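Local coordinates for extracellular solute-binding protein family 1 (PDB 5CI5), which binds alpha-D-tagatose and probably hands sugars to an ABC transporter for import into the cell, at residues T39-S42 and V43-F47; T323-D326 and V327-W331; E381-Q384 and T385-Q388. One frame throughout, in Å; residues are numbered along the deposited sequence. Where two conformers were deposited one is given.

Interaction 1. Residues T39-S42 and V43-F47; sequences TWNS and VIKTF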
ATOM      1  N   THR A  39      13.460 -13.655   6.589  1.00 21.52           N
ATOM      2  CA  THR A  39      14.265 -12.801   5.723  1.00 20.07           C
ATOM      3  C   THR A  39      14.778 -11.601   6.508  1.00 16.42           C
ATOM      4  O   THR A  39      15.956 -11.226   6.412  1.00 17.40           O
ATOM      5  CB  THR A  39      13.462 -12.338   4.498  1.00 21.13           C
ATOM      6  OG1 THR A  39      12.983 -13.496   3.799  1.00 23.61           O
ATOM      7  CG2 THR A  39      14.329 -11.514   3.558  1.00 18.45           C
ATOM      8  N   TRP A  40      13.904 -11.002   7.307  1.00 14.19           N
ATOM      9  CA  TRP A  40      14.330  -9.884   8.139  1.00 14.15           C
ATOM     10  C   TRP A  40      15.427 -10.308   9.102  1.00 21.32           C
ATOM     11  O   TRP A  40      16.419  -9.598   9.263  1.00 20.39           O
ATOM     12  CB  TRP A  40      13.148  -9.303   8.910  1.00 17.19           C
ATOM     13  CG  TRP A  40      12.324  -8.395   8.046  1.00 14.89           C
ATOM     14  CD1 TRP A  40      11.028  -8.574   7.664  1.00 10.81           C
ATOM     15  CD2 TRP A  40      12.753  -7.164   7.450  1.00 11.65           C
ATOM     16  NE1 TRP A  40      10.633  -7.532   6.872  1.00 11.69           N
ATOM     17  CE2 TRP A  40      11.671  -6.653   6.727  1.00 12.24           C
ATOM     18  CE3 TRP A  40      13.959  -6.447   7.458  1.00 13.83           C
ATOM     19  CZ2 TRP A  40      11.750  -5.455   6.007  1.00 16.15           C
ATOM     20  CZ3 TRP A  40      14.028  -5.259   6.764  1.00 15.38           C
ATOM     21  CH2 TRP A  40      12.939  -4.786   6.030  1.00 13.62           C
ATOM     22  N   ASN A  41      15.268 -11.455   9.735  1.00 19.19           N
ATOM     23  CA  ASN A  41      16.274 -11.875  10.713  1.00 24.64           C
ATOM     24  C   ASN A  41      17.649 -12.059  10.052  1.00 24.13           C
ATOM     25  O   ASN A  41      18.654 -11.552  10.561  1.00 21.35           O
ATOM     26  CB  ASN A  41      15.838 -13.147  11.420  1.00 31.45           C
ATOM     27  CG  ASN A  41      16.801 -13.547  12.530  1.00 36.76           C
ATOM     28  OD1 ASN A  41      16.973 -12.812  13.506  1.00 29.97           O
ATOM     29  ND2 ASN A  41      17.443 -14.704  12.379  1.00 33.41           N
ATOM     30  N   SER A  42      17.687 -12.727   8.901  1.00 18.50           N
ATOM     31  CA  SER A  42      18.926 -12.862   8.136  1.00 19.60           C
ATOM     32  C   SER A  42      19.560 -11.515   7.794  1.00 17.10           C
ATOM     33  O   SER A  42      20.754 -11.300   7.988  1.00 17.92           O
ATOM     34  CB  SER A  42      18.652 -13.635   6.859  1.00 30.52           C
ATOM     35  OG  SER A  42      18.366 -14.974   7.183  1.00 47.08           O
ATOM     36  N   VAL A  43      18.755 -10.614   7.250  1.00 15.36           N
ATOM     37  CA  VAL A  43      19.242  -9.288   6.904  1.00 14.05           C
ATOM     38  C   VAL A  43      19.819  -8.539   8.105  1.00 14.08           C
ATOM     39  O   VAL A  43      20.867  -7.902   7.991  1.00 14.42           O
ATOM     40  CB  VAL A  43      18.099  -8.451   6.277  1.00 13.22           C
ATOM     41  CG1 VAL A  43      18.490  -6.996   6.134  1.00 19.27           C
ATOM     42  CG2 VAL A  43      17.724  -9.030   4.915  1.00 21.70           C
ATOM     43  N   ILE A  44      19.126  -8.590   9.242  1.00 13.30           N
ATOM     44  CA  ILE A  44      19.546  -7.854  10.417  1.00 15.28           C
ATOM     45  C   ILE A  44      20.798  -8.500  11.026  1.00 16.22           C
ATOM     46  O   ILE A  44      21.674  -7.795  11.519  1.00 13.64           O
ATOM     47  CB  ILE A  44      18.385  -7.750  11.472  1.00 17.72           C
ATOM     48  CG1 ILE A  44      17.216  -6.912  10.903  1.00 15.64           C
ATOM     49  CG2 ILE A  44      18.894  -7.158  12.791  1.00 17.28           C
ATOM     50  CD1 ILE A  44      17.505  -5.477  10.699  1.00 16.00           C
ATOM     51  N   LYS A  45      20.888  -9.822  10.985  1.00 15.76           N
ATOM     52  CA  LYS A  45      22.063 -10.483  11.544  1.00 16.58           C
ATOM     53  C   LYS A  45      23.306 -10.077  10.760  1.00 14.84           C
ATOM     54  O   LYS A  45      24.354  -9.831  11.358  1.00 19.37           O
ATOM     55  CB  LYS A  45      21.908 -11.997  11.547  1.00 19.09           C
ATOM     56  CG  LYS A  45      20.920 -12.558  12.590  1.00 29.31           C
ATOM     57  CD  LYS A  45      21.141 -12.051  14.025  1.00 37.15           C
ATOM     58  CE  LYS A  45      19.896 -11.343  14.558  1.00 38.14           C
ATOM     59  NZ  LYS A  45      20.158 -10.469  15.727  1.00 32.64           N
ATOM     60  N   THR A  46      23.178  -9.961   9.441  1.00 16.13           N
ATOM     61  CA  THR A  46      24.309  -9.547   8.607  1.00 15.28           C
ATOM     62  C   THR A  46      24.744  -8.132   9.007  1.00 17.52           C
ATOM     63  O   THR A  46      25.937  -7.845   9.140  1.00 16.12           O
ATOM     64  CB  THR A  46      23.941  -9.641   7.123  1.00 16.02           C
ATOM     65  OG1 THR A  46      23.738 -11.013   6.780  1.00 22.29           O
ATOM     66  CG2 THR A  46      25.025  -9.071   6.221  1.00 21.43           C
ATOM     67  N   PHE A  47      23.772  -7.259   9.256  1.00 13.98           N
ATOM     68  CA  PHE A  47      24.094  -5.922   9.706  1.00 12.77           C
ATOM     69  C   PHE A  47      24.884  -5.961  11.004  1.00 12.80           C
ATOM     70  O   PHE A  47      25.898  -5.270  11.144  1.00 14.29           O
ATOM     71  CB  PHE A  47      22.826  -5.088   9.911  1.00 11.20           C
ATOM     72  CG  PHE A  47      23.083  -3.755  10.548  1.00 11.73           C
ATOM     73  CD1 PHE A  47      23.508  -2.682   9.797  1.00 11.33           C
ATOM     74  CD2 PHE A  47      22.929  -3.590  11.911  1.00 12.46           C
ATOM     75  CE1 PHE A  47      23.760  -1.444  10.384  1.00 13.43           C
ATOM     76  CE2 PHE A  47      23.194  -2.358  12.517  1.00 13.84           C
ATOM     77  CZ  PHE A  47      23.593  -1.284  11.752  1.00 16.57           C
TER
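Asn-41 and Lys-45 meet one turn apart on helix 37-51, their side chains slanting across each other. Lys-45 CE comes to 3.4 Å from Asn-41 OD1. The touch is between a methylene and an amide oxygen. Lys-45 CG also lies over the main chain, 3.2 Å from Asn-41 O. CG sits beside the backbone N (chi1 -73°), and bends at chi2 and chi3 (-51°, 121°) bring CE back to the amide oxygen. Only the methylene chain touches the amide; NZ forms a salt bridge with Glu-48.

Val-43 and Ile-44 lie close to carbonyl oxygens of the preceding turn. Val-43 CG2 is 3.2 Å from Thr-39 O, and the methyls Val-43 CG2 and Thr-39 CG2 are 4.4 Å apart. Ile-44 CG1 stands 3.2 Å from Trp-40 O. Each of these oxygens also accepts a main-chain bond. Val-43 N reaches Thr-39 O at 3.0 Å, almost straight. Ile-44 N, Lys-45 N and Thr-46 N repeat the i to i-4 pattern on Trp-40, Asn-41 and Ser-42. Thr-46 OG1 is also 3.2 Å from Ser-42 O.

Further out, helix 37-51 is the crossover of a beta-alpha-beta unit, between parallel strands 25-30 and 55-60. Ile-44 rests on Val-55 and Val-57 of the second strand, while Trp-40 gives its NE1 to Val-33 O and lays its ring against Trp-134. The Trp-40 side chain is about 11 Å from the bound tagatose, too far for a direct contact.

The chemistry divides the helix into two faces. Asn-41, Ser-42 and Thr-46 are exposed polar residues, whereas Trp-40 and Ile-44 are buried. This is an amphipathic helix, and its apolar side meets the lobe's sheet and helices 312-322 and 325-335.

Interaction 2. Residues T323-D326 and V327-W331; sequences TSFD and VWMKW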
ATOM      1  N   THR A 323      19.017  -0.038   2.790  1.00 10.19           N
ATOM      2  CA  THR A 323      18.642   0.497   1.492  1.00 10.06           C
ATOM      3  C   THR A 323      19.845   0.492   0.547  1.00  9.03           C
ATOM      4  O   THR A 323      19.861   1.240  -0.422  1.00 10.58           O
ATOM      5  CB  THR A 323      18.046   1.920   1.635  1.00 10.63           C
ATOM      6  OG1 THR A 323      17.258   1.992   2.834  1.00  9.92           O
ATOM      7  CG2 THR A 323      17.157   2.241   0.461  1.00 14.03           C
ATOM      8  N   SER A 324      20.827  -0.371   0.822  1.00 10.86           N
ATOM      9  CA  SER A 324      21.989  -0.534  -0.052  1.00 13.87           C
ATOM     10  C   SER A 324      21.692  -1.465  -1.220  1.00 11.21           C
ATOM     11  O   SER A 324      20.755  -2.264  -1.201  1.00 10.92           O
ATOM     12  CB  SER A 324      23.196  -1.072   0.720  1.00 12.32           C
ATOM     13  OG  SER A 324      22.952  -2.406   1.147  1.00 13.71           O
ATOM     14  N   PHE A 325      22.507  -1.338  -2.251  1.00 12.51           N
ATOM     15  CA  PHE A 325      22.373  -2.152  -3.442  1.00 10.48           C
ATOM     16  C   PHE A 325      22.457  -3.644  -3.099  1.00  9.51           C
ATOM     17  O   PHE A 325      21.604  -4.422  -3.516  1.00 12.49           O
ATOM     18  CB  PHE A 325      23.459  -1.742  -4.439  1.00 12.08           C
ATOM     19  CG  PHE A 325      23.415  -2.495  -5.734  1.00 11.96           C
ATOM     20  CD1 PHE A 325      22.511  -2.165  -6.726  1.00 13.49           C
ATOM     21  CD2 PHE A 325      24.282  -3.539  -5.956  1.00 13.99           C
ATOM     22  CE1 PHE A 325      22.478  -2.866  -7.927  1.00 12.97           C
ATOM     23  CE2 PHE A 325      24.252  -4.242  -7.150  1.00 14.57           C
ATOM     24  CZ  PHE A 325      23.347  -3.890  -8.133  1.00 14.03           C
ATOM     25  N   ASP A 326      23.486  -4.057  -2.354  1.00 11.06           N
ATOM     26  CA  ASP A 326      23.684  -5.488  -2.116  1.00 12.91           C
ATOM     27  C   ASP A 326      22.504  -6.094  -1.364  1.00 14.37           C
ATOM     28  O   ASP A 326      22.060  -7.192  -1.692  1.00 14.67           O
ATOM     29  CB  ASP A 326      24.976  -5.762  -1.351  1.00 16.96           C
ATOM     30  CG  ASP A 326      26.214  -5.528  -2.199  1.00 23.55           C
ATOM     31  OD1 ASP A 326      26.096  -5.515  -3.439  1.00 17.35           O
ATOM     32  OD2 ASP A 326      27.315  -5.393  -1.618  1.00 21.27           O
ATOM     33  N   VAL A 327      21.995  -5.369  -0.367  1.00 14.23           N
ATOM     34  CA  VAL A 327      20.893  -5.875   0.450  1.00  9.43           C
ATOM     35  C   VAL A 327      19.645  -6.017  -0.398  1.00 12.27           C
ATOM     36  O   VAL A 327      18.969  -7.048  -0.337  1.00 13.38           O
ATOM     37  CB  VAL A 327      20.629  -4.964   1.686  1.00 11.35           C
ATOM     38  CG1 VAL A 327      19.308  -5.289   2.353  1.00 12.48           C
ATOM     39  CG2 VAL A 327      21.775  -5.107   2.680  1.00 12.87           C
ATOM     40  N   TRP A 328      19.341  -5.008  -1.213  1.00 10.17           N
ATOM     41  CA  TRP A 328      18.116  -5.072  -1.992  1.00 11.09           C
ATOM     42  C   TRP A 328      18.241  -6.073  -3.142  1.00 13.94           C
ATOM     43  O   TRP A 328      17.268  -6.726  -3.473  1.00 11.77           O
ATOM     44  CB  TRP A 328      17.697  -3.694  -2.501  1.00  9.74           C
ATOM     45  CG  TRP A 328      16.512  -3.224  -1.742  1.00 10.06           C
ATOM     46  CD1 TRP A 328      16.492  -2.264  -0.753  1.00 14.44           C
ATOM     47  CD2 TRP A 328      15.176  -3.716  -1.846  1.00 10.90           C
ATOM     48  NE1 TRP A 328      15.212  -2.120  -0.266  1.00 16.05           N
ATOM     49  CE2 TRP A 328      14.389  -2.999  -0.920  1.00 11.96           C
ATOM     50  CE3 TRP A 328      14.563  -4.677  -2.639  1.00  9.52           C
ATOM     51  CZ2 TRP A 328      13.018  -3.221  -0.772  1.00 11.22           C
ATOM     52  CZ3 TRP A 328      13.203  -4.888  -2.496  1.00 12.92           C
ATOM     53  CH2 TRP A 328      12.454  -4.175  -1.553  1.00 11.25           C
HETATM   54  N   MSE A 329      19.431  -6.208  -3.735  0.64 11.86           N
HETATM   55  CA  MSE A 329      19.626  -7.240  -4.749  0.64 12.09           C
HETATM   56  C   MSE A 329      19.333  -8.625  -4.166  0.64 11.59           C
HETATM   57  O   MSE A 329      18.636  -9.445  -4.774  0.64 12.50           O
HETATM   58  CB  MSE A 329      21.047  -7.199  -5.317  0.64 11.78           C
HETATM   59  CG  MSE A 329      21.214  -6.184  -6.412  0.64 16.06           C
HETATM   60 SE   MSE A 329      20.222  -6.663  -8.036  0.64 47.71          SE
HETATM   61  CE  MSE A 329      21.610  -7.676  -8.944  0.64 17.21           C
ATOM     62  N   LYS A 330      19.862  -8.892  -2.981  1.00 11.56           N
ATOM     63  CA  LYS A 330      19.638 -10.169  -2.343  1.00  9.81           C
ATOM     64  C   LYS A 330      18.176 -10.378  -1.988  1.00 13.59           C
ATOM     65  O   LYS A 330      17.624 -11.470  -2.178  1.00 17.41           O
ATOM     66  CB  LYS A 330      20.521 -10.292  -1.100  1.00 18.80           C
ATOM     67  CG  LYS A 330      20.408 -11.646  -0.406  1.00 25.24           C
ATOM     68  CD  LYS A 330      21.458 -11.787   0.665  1.00 30.97           C
ATOM     69  CE  LYS A 330      21.395 -13.147   1.347  1.00 45.83           C
ATOM     70  NZ  LYS A 330      22.439 -13.263   2.418  1.00 51.73           N
ATOM     71  N   TRP A 331      17.545  -9.339  -1.478  1.00 12.97           N
ATOM     72  CA  TRP A 331      16.123  -9.409  -1.154  1.00 12.58           C
ATOM     73  C   TRP A 331      15.281  -9.782  -2.374  1.00 15.11           C
ATOM     74  O   TRP A 331      14.471 -10.703  -2.320  1.00 14.18           O
ATOM     75  CB  TRP A 331      15.644  -8.074  -0.572  1.00 12.67           C
ATOM     76  CG  TRP A 331      14.275  -8.187  -0.040  1.00 13.60           C
ATOM     77  CD1 TRP A 331      13.129  -8.319  -0.766  1.00 16.09           C
ATOM     78  CD2 TRP A 331      13.895  -8.203   1.331  1.00 10.52           C
ATOM     79  NE1 TRP A 331      12.041  -8.412   0.075  1.00 15.24           N
ATOM     80  CE2 TRP A 331      12.488  -8.351   1.370  1.00 12.47           C
ATOM     81  CE3 TRP A 331      14.600  -8.093   2.531  1.00 13.34           C
ATOM     82  CZ2 TRP A 331      11.774  -8.385   2.566  1.00 15.83           C
ATOM     83  CZ3 TRP A 331      13.888  -8.132   3.720  1.00 14.46           C
ATOM     84  CH2 TRP A 331      12.489  -8.288   3.724  1.00 15.13           C
TER
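Ser-324 is the N-cap of helix 325-335, accepting a weak hydrogen bond from Val-327 N to its OG at 3.5 Å. It comes just after Thr-323, the first residue past helix 312-322. The hydroxyl lies between its own backbone N and carbonyl carbon (chi1 67°), turned toward the first helical turn. Its stronger partner is Tyr-321 O, near the end of the preceding helix, which ties the two helices together.

The main-chain bonds begin here. Trp-328 N bonds to Ser-324 O, and Met-329 N to Phe-325 O at 2.8 Å. Lys-330 N takes Asp-326 O. Asp-326 stands in the first turn, where its negative charge would probably suit the helix dipole.

The aromatic contact is between Phe-325 and Met-329, a selenomethionine. They run alongside each other in the same direction. Met-329 CG sits over one ring face in a CH-pi contact, 3.7 Å from the Phe-325 centroid. SE lies obliquely, 4.8 Å from that centroid, a Met-aromatic contact. Met-329 has two conformers, so these details hold for one. Val-345 of helix 343-348 also touches the Phe-325 ring.

At the cap, the methyl Val-327 CG2 is 3.3 Å from the hydroxyl oxygen Ser-324 OG. Trp-328 packs on Tyr-135, a tagatose-pocket residue, and meets the ring of Trp-134. Its own ring turns an edge to the cap, with CD1 4.2 Å from Thr-323 CA.

Interaction 3. Residues E381-Q384 and T385-Q388; sequences EQIQ and TMVQ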
ATOM      1  N   GLU A 381      -9.724   8.186   7.359  1.00  9.94           N
ATOM      2  CA  GLU A 381     -10.763   7.738   8.278  1.00 10.31           C
ATOM      3  C   GLU A 381     -12.176   8.090   7.772  1.00 11.51           C
ATOM      4  O   GLU A 381     -13.092   7.291   7.907  1.00 10.61           O
ATOM      5  CB  GLU A 381     -10.538   8.341   9.670  1.00 15.12           C
ATOM      6  CG  GLU A 381     -11.728   8.232  10.622  1.00 23.46           C
ATOM      7  CD  GLU A 381     -12.136   6.801  10.901  1.00 28.65           C
ATOM      8  OE1 GLU A 381     -11.320   5.900  10.633  1.00 28.33           O
ATOM      9  OE2 GLU A 381     -13.274   6.580  11.398  1.00 26.32           O
ATOM     10  N   GLN A 382     -12.341   9.266   7.175  1.00  9.16           N
ATOM     11  CA  GLN A 382     -13.641   9.657   6.624  1.00 10.12           C
ATOM     12  C   GLN A 382     -14.070   8.801   5.428  1.00  8.91           C
ATOM     13  O   GLN A 382     -15.256   8.486   5.268  1.00 10.23           O
ATOM     14  CB  GLN A 382     -13.629  11.127   6.222  1.00 10.76           C
ATOM     15  CG  GLN A 382     -13.456  12.052   7.408  1.00 12.62           C
ATOM     16  CD  GLN A 382     -14.625  11.923   8.369  1.00 13.78           C
ATOM     17  OE1 GLN A 382     -15.782  11.816   7.944  1.00 17.98           O
ATOM     18  NE2 GLN A 382     -14.330  11.861   9.640  1.00 21.98           N
ATOM     19  N   ILE A 383     -13.099   8.419   4.602  1.00  9.47           N
ATOM     20  CA  ILE A 383     -13.373   7.613   3.424  1.00  8.27           C
ATOM     21  C   ILE A 383     -13.771   6.194   3.884  1.00  6.65           C
ATOM     22  O   ILE A 383     -14.739   5.602   3.385  1.00  8.89           O
ATOM     23  CB  ILE A 383     -12.152   7.566   2.472  1.00  9.32           C
ATOM     24  CG1 ILE A 383     -11.788   8.980   1.986  1.00  8.91           C
ATOM     25  CG2 ILE A 383     -12.428   6.629   1.311  1.00  8.37           C
ATOM     26  CD1 ILE A 383     -12.893   9.671   1.202  1.00 10.67           C
ATOM     27  N   GLN A 384     -13.041   5.651   4.863  1.00  8.56           N
ATOM     28  CA  GLN A 384     -13.361   4.334   5.410  1.00  9.09           C
ATOM     29  C   GLN A 384     -14.807   4.308   5.937  1.00 10.09           C
ATOM     30  O   GLN A 384     -15.579   3.385   5.649  1.00 10.27           O
ATOM     31  CB  GLN A 384     -12.384   3.967   6.529  1.00 11.46           C
ATOM     32  CG  GLN A 384     -10.949   3.758   6.026  1.00  9.84           C
ATOM     33  CD  GLN A 384      -9.925   3.775   7.144  1.00 11.10           C
ATOM     34  OE1 GLN A 384      -8.810   4.297   6.988  1.00 14.48           O
ATOM     35  NE2 GLN A 384     -10.316   3.268   8.292  1.00  8.95           N
ATOM     36  N   THR A 385     -15.159   5.315   6.731  1.00  9.66           N
ATOM     37  CA  THR A 385     -16.484   5.386   7.322  1.00  9.56           C
ATOM     38  C   THR A 385     -17.576   5.511   6.245  1.00 11.00           C
ATOM     39  O   THR A 385     -18.602   4.845   6.302  1.00 11.64           O
ATOM     40  CB  THR A 385     -16.550   6.561   8.317  1.00 10.10           C
ATOM     41  OG1 THR A 385     -15.643   6.310   9.402  1.00 13.74           O
ATOM     42  CG2 THR A 385     -17.981   6.752   8.862  1.00 11.97           C
HETATM   43  N   MSE A 386     -17.313   6.337   5.245  1.00 10.02           N
HETATM   44  CA  MSE A 386     -18.201   6.519   4.105  1.00 10.11           C
HETATM   45  C   MSE A 386     -18.550   5.164   3.476  1.00 13.04           C
HETATM   46  O   MSE A 386     -19.739   4.799   3.321  1.00 11.33           O
HETATM   47  CB  MSE A 386     -17.528   7.442   3.090  1.00 10.20           C
HETATM   48  CG  MSE A 386     -18.351   7.718   1.875  1.00  9.95           C
HETATM   49 SE   MSE A 386     -17.336   8.660   0.549  0.63 11.58          SE
HETATM   50  CE  MSE A 386     -16.080   7.253   0.088  1.00 12.05           C
ATOM     51  N   VAL A 387     -17.516   4.396   3.135  1.00  8.15           N
ATOM     52  CA  VAL A 387     -17.729   3.114   2.485  1.00  9.24           C
ATOM     53  C   VAL A 387     -18.486   2.173   3.415  1.00  9.62           C
ATOM     54  O   VAL A 387     -19.449   1.501   2.987  1.00 10.40           O
ATOM     55  CB  VAL A 387     -16.393   2.491   2.058  1.00 10.52           C
ATOM     56  CG1 VAL A 387     -16.581   1.054   1.562  1.00  8.55           C
ATOM     57  CG2 VAL A 387     -15.753   3.345   0.985  1.00 10.91           C
ATOM     58  N   GLN A 388     -18.080   2.120   4.677  1.00 11.80           N
ATOM     59  CA  GLN A 388     -18.714   1.187   5.605  1.00 12.95           C
ATOM     60  C   GLN A 388     -20.187   1.480   5.800  1.00 13.62           C
ATOM     61  O   GLN A 388     -20.999   0.550   5.843  1.00 17.70           O
ATOM     62  CB  GLN A 388     -18.057   1.206   6.990  1.00 16.36           C
ATOM     63  CG  GLN A 388     -16.807   0.463   7.101  1.00 16.69           C
ATOM     64  CD  GLN A 388     -16.723  -0.335   8.413  1.00 20.89           C
ATOM     65  OE1 GLN A 388     -17.236   0.085   9.470  1.00 18.78           O
ATOM     66  NE2 GLN A 388     -16.098  -1.496   8.337  1.00 13.46           N
TER
HETATM   67  O   HOH W   1     -15.454   8.181  11.585  1.00 30.30           O
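Glu-381 and Thr-385 make the polar side of this contact, one turn apart on helix 376-391. Glu-381 bends at chi2 (61°), and its carboxylate comes round to the Thr-385 hydroxyl. OE2 of Glu-381 lies 3.1 Å from OG1 of Thr-385. One water bridges the pair. It donates to Glu-381 OE2 at 2.7 Å and is 2.9 Å from Thr-385 OG1. Lys-188 joins the same group, with a salt bridge to OE2 and a weak hydrogen bond to OG1. The positive charge would probably help keep the carboxylate ionised. This side is partly exposed, and it is held by polar atoms and water instead of interlocked carbon.

The other side is buried and apolar. Ile-383 and Met-386, a selenomethionine, lie side by side and point the same way. The Met-386 chain is extended through chi1 and chi2, then turns at chi3 (68°), which swings the methyl back over Ile-383. Met-386 CE is 3.9 Å from Ile-383 CG2. Val-387 adds to this side with CG2 at 3.4 Å from Ile-383 O. That oxygen also accepts Val-387 N at 3.0 Å, with an N-H...O angle of 168°.

Main-chain bonds of the i to i-4 kind run beneath both sides. Thr-385 N reaches Glu-381 O, Met-386 N reaches Gln-382 O, and Gln-388 N reaches Gln-384 O. Gln-388 CG lies 3.5 Å from Gln-384 O.

The helix is wedged among three others. Ile-383 and Gln-384 meet Thr-193 of helix 190-202, the helix that also carries the tagatose-pocket residues Glu-190 and Leu-194. Met-386 packs on Leu-226 of helix 220-234 and on Ala-400, Ile-401 and Ala-404 of helix 397-413.

From the N terminus, interaction 1 comes first, then interaction 2, then interaction 3. Each closes only single turns within its own stretch of chain. They follow in series, so none nests in or crosses another. Interactions 1 and 2 nevertheless touch in space, although some 280 residues separate them. Trp-331 CZ3 packs 3.4 Å from Thr-39 CG2, and Trp-331 CH2 is 3.5 Å from Trp-40 CE2. This joins helix 325-335 to the crossover helix 37-51. Interaction 3 lies on the opposite side of the chain's centre. Its centre is about 38 Å from the centres of the other two, consistent with a second lobe across the sugar site.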